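PDB 3JVA: dipeptide Epimerase from Enterococcus faecalis V583, which belongs to the mandelate racemase/muconate lactonizing branch of the enolase superfamily and binds a magnesium ion in its barrel domain. Local coordinates for residues E67-A72 with A97-I102; I33-T38 with V43-G48; K201-L206 with E212-P217. All coordinates share one frame; numbering follows the deposited sequence.

Contact 1: residues E67-A72 with A97-I102; sequences ELFGQA and AAKAAI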
loop_
_atom_site.group_PDB
_atom_site.type_symbol
_atom_site.label_atom_id
_atom_site.label_comp_id
_atom_site.label_asym_id
_atom_site.label_seq_id
_atom_site.Cartn_x
_atom_site.Cartn_y
_atom_site.Cartn_z
ATOM N N GLU B 67 -24.603 39.194 7.527
ATOM C CA GLU B 67 -25.448 39.811 8.553
ATOM C C GLU B 67 -25.524 38.913 9.783
ATOM O O GLU B 67 -25.496 39.392 10.924
ATOM C CB GLU B 67 -26.852 40.050 7.998
ATOM C CG GLU B 67 -26.903 41.042 6.846
ATOM C CD GLU B 67 -26.988 42.487 7.308
ATOM O OE1 GLU B 67 -26.161 42.903 8.152
ATOM O OE2 GLU B 67 -27.886 43.208 6.817
ATOM N N LEU B 68 -25.629 37.608 9.553
ATOM C CA LEU B 68 -25.694 36.652 10.656
ATOM C C LEU B 68 -24.370 36.668 11.422
ATOM O O LEU B 68 -24.363 36.729 12.655
ATOM C CB LEU B 68 -25.987 35.242 10.132
ATOM C CG LEU B 68 -27.389 34.975 9.567
ATOM C CD1 LEU B 68 -27.457 33.570 8.986
ATOM C CD2 LEU B 68 -28.428 35.145 10.676
ATOM N N PHE B 69 -23.255 36.613 10.692
ATOM C CA PHE B 69 -21.928 36.642 11.310
ATOM C C PHE B 69 -21.731 37.933 12.109
ATOM O O PHE B 69 -21.239 37.914 13.240
ATOM C CB PHE B 69 -20.814 36.596 10.254
ATOM C CG PHE B 69 -20.701 35.292 9.509
ATOM C CD1 PHE B 69 -21.259 34.114 10.007
ATOM C CD2 PHE B 69 -19.951 35.231 8.336
ATOM C CE1 PHE B 69 -21.065 32.894 9.350
ATOM C CE2 PHE B 69 -19.749 34.019 7.670
ATOM C CZ PHE B 69 -20.308 32.845 8.180
ATOM N N GLY B 70 -22.100 39.055 11.495
ATOM C CA GLY B 70 -21.935 40.352 12.128
ATOM C C GLY B 70 -22.560 40.480 13.502
ATOM O O GLY B 70 -21.928 40.975 14.437
ATOM N N GLN B 71 -23.801 40.033 13.635
ATOM C CA GLN B 71 -24.482 40.128 14.919
ATOM C C GLN B 71 -23.922 39.158 15.949
ATOM O O GLN B 71 -24.033 39.392 17.153
ATOM C CB GLN B 71 -25.984 39.903 14.734
ATOM C CG GLN B 71 -26.645 41.000 13.911
ATOM C CD GLN B 71 -26.302 42.387 14.430
ATOM O OE1 GLN B 71 -26.704 42.766 15.529
ATOM N NE2 GLN B 71 -25.543 43.145 13.644
ATOM N N ALA B 72 -23.303 38.079 15.477
ATOM C CA ALA B 72 -22.736 37.084 16.376
ATOM C C ALA B 72 -21.353 37.462 16.890
ATOM O O ALA B 72 -20.908 36.935 17.909
ATOM C CB ALA B 72 -22.674 35.729 15.682
ATOM N N ALA B 97 -17.129 33.233 0.824
ATOM C CA ALA B 97 -17.237 34.650 0.486
ATOM C C ALA B 97 -17.576 35.466 1.734
ATOM O O ALA B 97 -16.920 36.465 2.019
ATOM C CB ALA B 97 -18.303 34.863 -0.585
ATOM N N ALA B 98 -18.592 35.028 2.478
ATOM C CA ALA B 98 -19.014 35.737 3.691
ATOM C C ALA B 98 -17.936 35.708 4.773
ATOM O O ALA B 98 -17.679 36.716 5.425
ATOM C CB ALA B 98 -20.320 35.139 4.230
ATOM N N LYS B 99 -17.305 34.554 4.968
ATOM C CA LYS B 99 -16.254 34.446 5.977
ATOM C C LYS B 99 -15.048 35.316 5.623
ATOM O O LYS B 99 -14.431 35.922 6.497
ATOM C CB LYS B 99 -15.835 32.987 6.149
ATOM C CG LYS B 99 -16.980 32.127 6.684
ATOM C CD LYS B 99 -16.595 30.672 6.908
ATOM C CE LYS B 99 -17.813 29.882 7.393
ATOM N NZ LYS B 99 -17.532 28.423 7.583
ATOM N N ALA B 100 -14.711 35.382 4.343
ATOM C CA ALA B 100 -13.584 36.206 3.916
ATOM C C ALA B 100 -13.872 37.684 4.191
ATOM O O ALA B 100 -12.983 38.433 4.603
ATOM C CB ALA B 100 -13.315 36.001 2.423
ATOM N N ALA B 101 -15.109 38.103 3.956
ATOM C CA ALA B 101 -15.481 39.499 4.166
ATOM C C ALA B 101 -15.233 39.907 5.622
ATOM O O ALA B 101 -14.632 40.947 5.894
ATOM C CB ALA B 101 -16.944 39.717 3.784
ATOM N N ILE B 102 -15.678 39.075 6.556
ATOM C CA ILE B 102 -15.481 39.359 7.975
ATOM C C ILE B 102 -14.004 39.276 8.347
ATOM O O ILE B 102 -13.474 40.145 9.041
ATOM C CB ILE B 102 -16.236 38.350 8.867
ATOM C CG1 ILE B 102 -17.752 38.528 8.710
ATOM C CG2 ILE B 102 -15.806 38.514 10.321
ATOM C CD1 ILE B 102 -18.279 39.883 9.180
#
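F69 reaches from helix 59-73 to helix 96-114 and packs its ring against A98, K99 and I102 near the start of the second helix. The closest touch is CE2 of F69 on CG of K99, 3.5 Å, and the same ring atom meets the methyl CB of A98 at 3.7 Å. The backbone of 97-102 comes to the ring as well: the carbonyl carbon of A98 and the amide N of K99 lie at its edge, in plane. Nearer the root of the side chain, CB of F69 meets CG1 of I102 at 3.9 Å, so the aromatic residue is touched from its base to its far end, where CE of K99 lies 4.0 Å from CZ. Beyond CG the lysine runs fully extended (chi2 to chi4 all close to 180°), which lays its methylenes past the ring and carries NZ on to a salt bridge with D89 and a hydrogen bond to O of S92. CG of F69 stands anti to its carbonyl carbon (chi1 -68°), which turns the ring toward the second helix; the axes of the two segments are 10.2 Å apart at their closest. The two short helical segments run at 40° to each other, N to C, and belong to the helical part of the N-terminal capping domain of the enolase superfamily. M88 of helix 81-91 touches both F69 and I102, joining a third helix to the same buried patch, while I102 also rests on V6 of strand 3-21. The side-chain contacts are apolar: one aromatic ring, a methyl, an isoleucine branch and the aliphatic part of a lysine whose ammonium is paired with D89, so the join between these two segments rests on shape and burial, with A98 and A101 adding contacts to I66 of the first helix.

Contact 2: residues I33-T38 with V43-G48; sequences IVEIET and VGYGEG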
loop_
_atom_site.group_PDB
_atom_site.type_symbol
_atom_site.label_atom_id
_atom_site.label_comp_id
_atom_site.label_asym_id
_atom_site.label_seq_id
_atom_site.Cartn_x
_atom_site.Cartn_y
_atom_site.Cartn_z
ATOM N N ILE B 33 -19.598 44.444 0.566
ATOM C CA ILE B 33 -18.528 45.167 1.233
ATOM C C ILE B 33 -18.943 45.364 2.682
ATOM O O ILE B 33 -20.044 45.836 2.963
ATOM C CB ILE B 33 -18.241 46.539 0.565
ATOM C CG1 ILE B 33 -17.576 46.311 -0.796
ATOM C CG2 ILE B 33 -17.332 47.378 1.458
ATOM C CD1 ILE B 33 -17.187 47.582 -1.536
ATOM N N VAL B 34 -18.058 44.981 3.596
ATOM C CA VAL B 34 -18.334 45.086 5.019
ATOM C C VAL B 34 -17.442 46.110 5.692
ATOM O O VAL B 34 -16.292 46.323 5.297
ATOM C CB VAL B 34 -18.124 43.726 5.732
ATOM C CG1 VAL B 34 -18.446 43.856 7.223
ATOM C CG2 VAL B 34 -19.012 42.668 5.104
ATOM N N GLU B 35 -17.996 46.760 6.706
ATOM C CA GLU B 35 -17.258 47.732 7.481
ATOM C C GLU B 35 -17.498 47.345 8.929
ATOM O O GLU B 35 -18.634 47.379 9.406
ATOM C CB GLU B 35 -17.780 49.148 7.214
ATOM C CG GLU B 35 -17.560 49.619 5.787
ATOM C CD GLU B 35 -18.097 51.017 5.543
ATOM O OE1 GLU B 35 -17.744 51.927 6.325
ATOM O OE2 GLU B 35 -18.865 51.205 4.572
ATOM N N ILE B 36 -16.436 46.928 9.612
ATOM C CA ILE B 36 -16.551 46.555 11.011
ATOM C C ILE B 36 -16.089 47.747 11.830
ATOM O O ILE B 36 -14.965 48.221 11.670
ATOM C CB ILE B 36 -15.683 45.326 11.350
ATOM C CG1 ILE B 36 -16.167 44.120 10.537
ATOM C CG2 ILE B 36 -15.765 45.024 12.839
ATOM C CD1 ILE B 36 -15.496 42.807 10.910
ATOM N N GLU B 37 -16.976 48.240 12.688
ATOM C CA GLU B 37 -16.672 49.386 13.531
ATOM C C GLU B 37 -16.405 48.925 14.955
ATOM O O GLU B 37 -17.163 48.129 15.501
ATOM C CB GLU B 37 -17.846 50.372 13.514
ATOM C CG GLU B 37 -17.800 51.414 14.627
ATOM C CD GLU B 37 -18.992 52.358 14.603
ATOM O OE1 GLU B 37 -20.117 51.898 14.322
ATOM O OE2 GLU B 37 -18.806 53.560 14.881
ATOM N N THR B 38 -15.323 49.416 15.545
ATOM C CA THR B 38 -14.979 49.058 16.914
ATOM C C THR B 38 -15.531 50.129 17.844
ATOM O O THR B 38 -15.872 51.225 17.399
ATOM C CB THR B 38 -13.458 48.967 17.113
ATOM O OG1 THR B 38 -12.856 50.235 16.821
ATOM C CG2 THR B 38 -12.870 47.902 16.193
ATOM N N VAL B 43 -12.327 51.491 12.072
ATOM C CA VAL B 43 -13.177 50.735 11.161
ATOM C C VAL B 43 -12.334 49.891 10.214
ATOM O O VAL B 43 -11.320 50.358 9.699
ATOM C CB VAL B 43 -14.068 51.682 10.324
ATOM C CG1 VAL B 43 -14.898 50.878 9.331
ATOM C CG2 VAL B 43 -14.982 52.483 11.244
ATOM N N GLY B 44 -12.759 48.650 9.992
ATOM C CA GLY B 44 -12.034 47.763 9.100
ATOM C C GLY B 44 -12.888 47.431 7.893
ATOM O O GLY B 44 -14.106 47.306 8.012
ATOM N N TYR B 45 -12.256 47.283 6.731
ATOM C CA TYR B 45 -12.984 46.977 5.506
ATOM C C TYR B 45 -12.736 45.561 5.014
ATOM O O TYR B 45 -11.615 45.068 5.056
ATOM C CB TYR B 45 -12.588 47.960 4.405
ATOM C CG TYR B 45 -12.973 49.387 4.717
ATOM C CD1 TYR B 45 -14.248 49.865 4.418
ATOM C CD2 TYR B 45 -12.072 50.248 5.338
ATOM C CE1 TYR B 45 -14.618 51.177 4.732
ATOM C CE2 TYR B 45 -12.429 51.559 5.657
ATOM C CZ TYR B 45 -13.701 52.014 5.351
ATOM O OH TYR B 45 -14.048 53.310 5.657
ATOM N N GLY B 46 -13.796 44.920 4.539
ATOM C CA GLY B 46 -13.670 43.570 4.025
ATOM C C GLY B 46 -14.570 43.407 2.816
ATOM O O GLY B 46 -15.451 44.230 2.572
ATOM N N GLU B 47 -14.335 42.361 2.037
ATOM C CA GLU B 47 -15.156 42.122 0.861
ATOM C C GLU B 47 -15.458 40.645 0.709
ATOM O O GLU B 47 -14.621 39.792 0.999
ATOM C CB GLU B 47 -14.458 42.629 -0.410
ATOM C CG GLU B 47 -15.259 42.363 -1.689
ATOM C CD GLU B 47 -14.664 43.035 -2.926
ATOM O OE1 GLU B 47 -13.425 43.027 -3.067
ATOM O OE2 GLU B 47 -15.442 43.554 -3.761
ATOM N N GLY B 48 -16.674 40.365 0.264
ATOM C CA GLY B 48 -17.099 39.005 0.022
ATOM C C GLY B 48 -17.381 38.970 -1.466
ATOM O O GLY B 48 -18.357 39.563 -1.932
#
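The amide N of G44 gives the shortest polar bond here, 2.8 Å to O of I36. It is one of four backbone bonds between 33-38 and 43-48, which pair as an antiparallel beta hairpin whose second strand is outermost in the chain's four-stranded sheet, in the N-terminal capping domain of the enolase superfamily. I36 N returns a bond to O of G44, making I36 and G44 a hydrogen-bonded pair. V34 and G46 form the next such pair: V34 N reaches O of G46 at 2.9 Å with a nearly straight N-H...O angle of 169°. The carbonyl oxygens also receive CA-H contacts from the intervening non-hydrogen-bonded pairs, the closest from CA of V43 to O of I36, 3.1 Å. On the face of V34 and I36 both partners are glycines; V34 touches A101 and I36 touches A105 and L109, so helix 96-114 covers this side. On the other face, with I33, E37 and E47, stand E35, Y45 and V43. E35 and Y45 run side by side in the same direction, CG of E35 lying 3.5 Å from CE1 of Y45, with carboxylate and ring planes 33° apart. Extended beyond CG, E35 brings CG, CD and OE1 alongside the ring. I299 of helix 298-310 touches Y45, I33 and E47, linking the hairpin to the barrel domain; OE1 of E47 bonds N of G300, and OE2 bonds OG1 of T297 and OG of S31. V43, its CG1 anti to the backbone N (chi1 177°), places that methyl over one face of the Y45 ring near its rim, while the same CG1 lies 4.0 Å from CB of E35.

Contact 3: residues K201-L206 with E212-P217; sequences KAIQAL and ELVEQP. With MG (magnesium ion), chain O.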
loop_
_atom_site.group_PDB
_atom_site.type_symbol
_atom_site.label_atom_id
_atom_site.label_comp_id
_atom_site.label_asym_id
_atom_site.label_seq_id
_atom_site.Cartn_x
_atom_site.Cartn_y
_atom_site.Cartn_z
ATOM N N LYS B 201 -2.450 15.400 -23.696
ATOM C CA LYS B 201 -2.325 15.666 -25.127
ATOM C C LYS B 201 -2.322 17.169 -25.404
ATOM O O LYS B 201 -1.430 17.691 -26.075
ATOM C CB LYS B 201 -3.499 15.021 -25.868
ATOM C CG LYS B 201 -3.268 14.763 -27.350
ATOM C CD LYS B 201 -4.575 14.395 -28.067
ATOM C CE LYS B 201 -5.445 13.433 -27.248
ATOM N NZ LYS B 201 -4.732 12.191 -26.828
ATOM N N ALA B 202 -3.324 17.859 -24.867
ATOM C CA ALA B 202 -3.461 19.297 -25.075
ATOM C C ALA B 202 -2.288 20.082 -24.498
ATOM O O ALA B 202 -1.745 20.972 -25.149
ATOM C CB ALA B 202 -4.774 19.792 -24.463
ATOM N N ILE B 203 -1.893 19.747 -23.275
ATOM C CA ILE B 203 -0.797 20.454 -22.635
ATOM C C ILE B 203 0.523 20.273 -23.382
ATOM O O ILE B 203 1.280 21.231 -23.560
ATOM C CB ILE B 203 -0.661 20.017 -21.158
ATOM C CG1 ILE B 203 -1.899 20.488 -20.385
ATOM C CG2 ILE B 203 0.595 20.620 -20.539
ATOM C CD1 ILE B 203 -1.993 19.960 -18.960
ATOM N N GLN B 204 0.802 19.056 -23.835
ATOM C CA GLN B 204 2.039 18.830 -24.569
ATOM C C GLN B 204 2.030 19.594 -25.892
ATOM O O GLN B 204 3.077 20.010 -26.380
ATOM C CB GLN B 204 2.254 17.336 -24.800
ATOM C CG GLN B 204 2.417 16.585 -23.494
ATOM C CD GLN B 204 2.806 15.145 -23.683
ATOM O OE1 GLN B 204 2.199 14.425 -24.477
ATOM N NE2 GLN B 204 3.817 14.710 -22.941
ATOM N N ALA B 205 0.847 19.794 -26.463
ATOM C CA ALA B 205 0.740 20.537 -27.717
ATOM C C ALA B 205 0.975 22.024 -27.451
ATOM O O ALA B 205 1.660 22.704 -28.216
ATOM C CB ALA B 205 -0.629 20.322 -28.339
ATOM N N LEU B 206 0.407 22.527 -26.359
ATOM C CA LEU B 206 0.572 23.932 -26.000
ATOM C C LEU B 206 1.994 24.221 -25.529
ATOM O O LEU B 206 2.499 25.334 -25.703
ATOM C CB LEU B 206 -0.415 24.322 -24.892
ATOM C CG LEU B 206 -1.872 24.648 -25.243
ATOM C CD1 LEU B 206 -1.936 25.942 -26.036
ATOM C CD2 LEU B 206 -2.480 23.522 -26.026
ATOM N N GLU B 212 4.501 28.609 -18.904
ATOM C CA GLU B 212 5.004 28.613 -17.536
ATOM C C GLU B 212 4.276 27.582 -16.677
ATOM O O GLU B 212 4.895 26.880 -15.870
ATOM C CB GLU B 212 4.839 29.988 -16.887
ATOM C CG GLU B 212 5.323 29.989 -15.448
ATOM C CD GLU B 212 4.793 31.151 -14.645
ATOM O OE1 GLU B 212 3.693 31.640 -14.965
ATOM O OE2 GLU B 212 5.467 31.558 -13.681
ATOM N N LEU B 213 2.958 27.509 -16.837
ATOM C CA LEU B 213 2.158 26.557 -16.079
ATOM C C LEU B 213 0.740 26.443 -16.608
ATOM O O LEU B 213 0.251 27.321 -17.326
ATOM C CB LEU B 213 2.117 26.964 -14.600
ATOM C CG LEU B 213 1.439 28.302 -14.277
ATOM C CD1 LEU B 213 -0.088 28.136 -14.266
ATOM C CD2 LEU B 213 1.917 28.793 -12.917
ATOM N N VAL B 214 0.083 25.346 -16.249
ATOM C CA VAL B 214 -1.297 25.116 -16.639
ATOM C C VAL B 214 -2.097 24.871 -15.371
ATOM O O VAL B 214 -1.788 23.978 -14.581
ATOM C CB VAL B 214 -1.446 23.907 -17.567
ATOM C CG1 VAL B 214 -2.922 23.647 -17.836
ATOM C CG2 VAL B 214 -0.710 24.172 -18.873
ATOM N N GLU B 215 -3.127 25.685 -15.207
ATOM C CA GLU B 215 -4.005 25.647 -14.053
ATOM C C GLU B 215 -5.186 24.701 -14.246
ATOM O O GLU B 215 -5.810 24.685 -15.306
ATOM C CB GLU B 215 -4.523 27.063 -13.816
ATOM C CG GLU B 215 -4.989 27.373 -12.433
ATOM C CD GLU B 215 -5.367 28.835 -12.296
ATOM O OE1 GLU B 215 -4.648 29.703 -12.850
ATOM O OE2 GLU B 215 -6.375 29.117 -11.632
ATOM N N GLN B 216 -5.473 23.916 -13.209
ATOM C CA GLN B 216 -6.603 22.986 -13.169
ATOM C C GLN B 216 -7.044 22.390 -14.510
ATOM O O GLN B 216 -8.105 22.727 -15.028
ATOM C CB GLN B 216 -7.793 23.705 -12.522
ATOM C CG GLN B 216 -8.908 22.802 -12.030
ATOM C CD GLN B 216 -8.494 21.983 -10.829
ATOM O OE1 GLN B 216 -7.892 22.504 -9.884
ATOM N NE2 GLN B 216 -8.816 20.695 -10.852
ATOM N N PRO B 217 -6.251 21.465 -15.069
ATOM C CA PRO B 217 -6.626 20.867 -16.351
ATOM C C PRO B 217 -7.816 19.901 -16.325
ATOM O O PRO B 217 -8.432 19.654 -17.360
ATOM C CB PRO B 217 -5.333 20.200 -16.808
ATOM C CG PRO B 217 -4.699 19.785 -15.518
ATOM C CD PRO B 217 -4.926 20.996 -14.628
HETATM MG MG MG O . -8.078 29.200 -12.157
HETATM O O HOH W 1 -10.093 29.523 -12.381
HETATM O O HOH W 2 -8.083 31.321 -11.813
HETATM O O HOH W 3 -8.443 27.215 -12.627
#
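Helix 196-206 and strand 213-215 are the helix and second strand of a beta-alpha-beta unit that starts at strand 185-189, and the contact between them is made by I203 from the helix with V214 and P217 from the strand and the turn after it. I203 and V214 meet tip to tip: CD1 of I203 lies 4.0 Å from CG1 of V214. Behind that tip, the CG2 branches of I203 and V214 approach to 4.1 Å, so both arms of the valine are engaged. CD1 of I203 also touches CB of P217 at 4.0 Å, and L226 and V229 of helix 223-232 pack on that proline. Such apolar contacts fill the layer between strands and outer helices of the TIM-type barrel of this family. Along the strand, neighbouring side chains face opposite ways: V214 turns to the helix, whereas E215 points into the barrel. With CG anti to the backbone N (chi1 -157°) and the chain extended beyond it, the glutamate binds the magnesium ion through OE2, modelled at 1.8 Å from the metal, while its OE1 stays 3.5 Å away. D189, at the end of strand 185-189, and D240, just after strand 236-239, add a carboxylate oxygen each, and three waters complete six ligands around the metal, water 1 at 2.0 Å.

Overall arrangement
From the N terminus the chain first closes contact 2, the pairing of 33-38 with 43-48 across a short turn in the capping domain's sheet. Helix 59-73 follows and, after helix 81-91, contact 1 joins it to helix 96-114. These contacts touch in space: A101 CB packs against the backbone of E47 and G48, so helix 96-114 ties the helical layer to the hairpin. Contact 3 closes last, tying helix 196-206 to strand 213-215 in the barrel domain, on the opposite side of the chain's centre; its nearest atoms are about 17 Å from contact 1 and about 18 Å from contact 2. All three loops are in series, none nested or crossing.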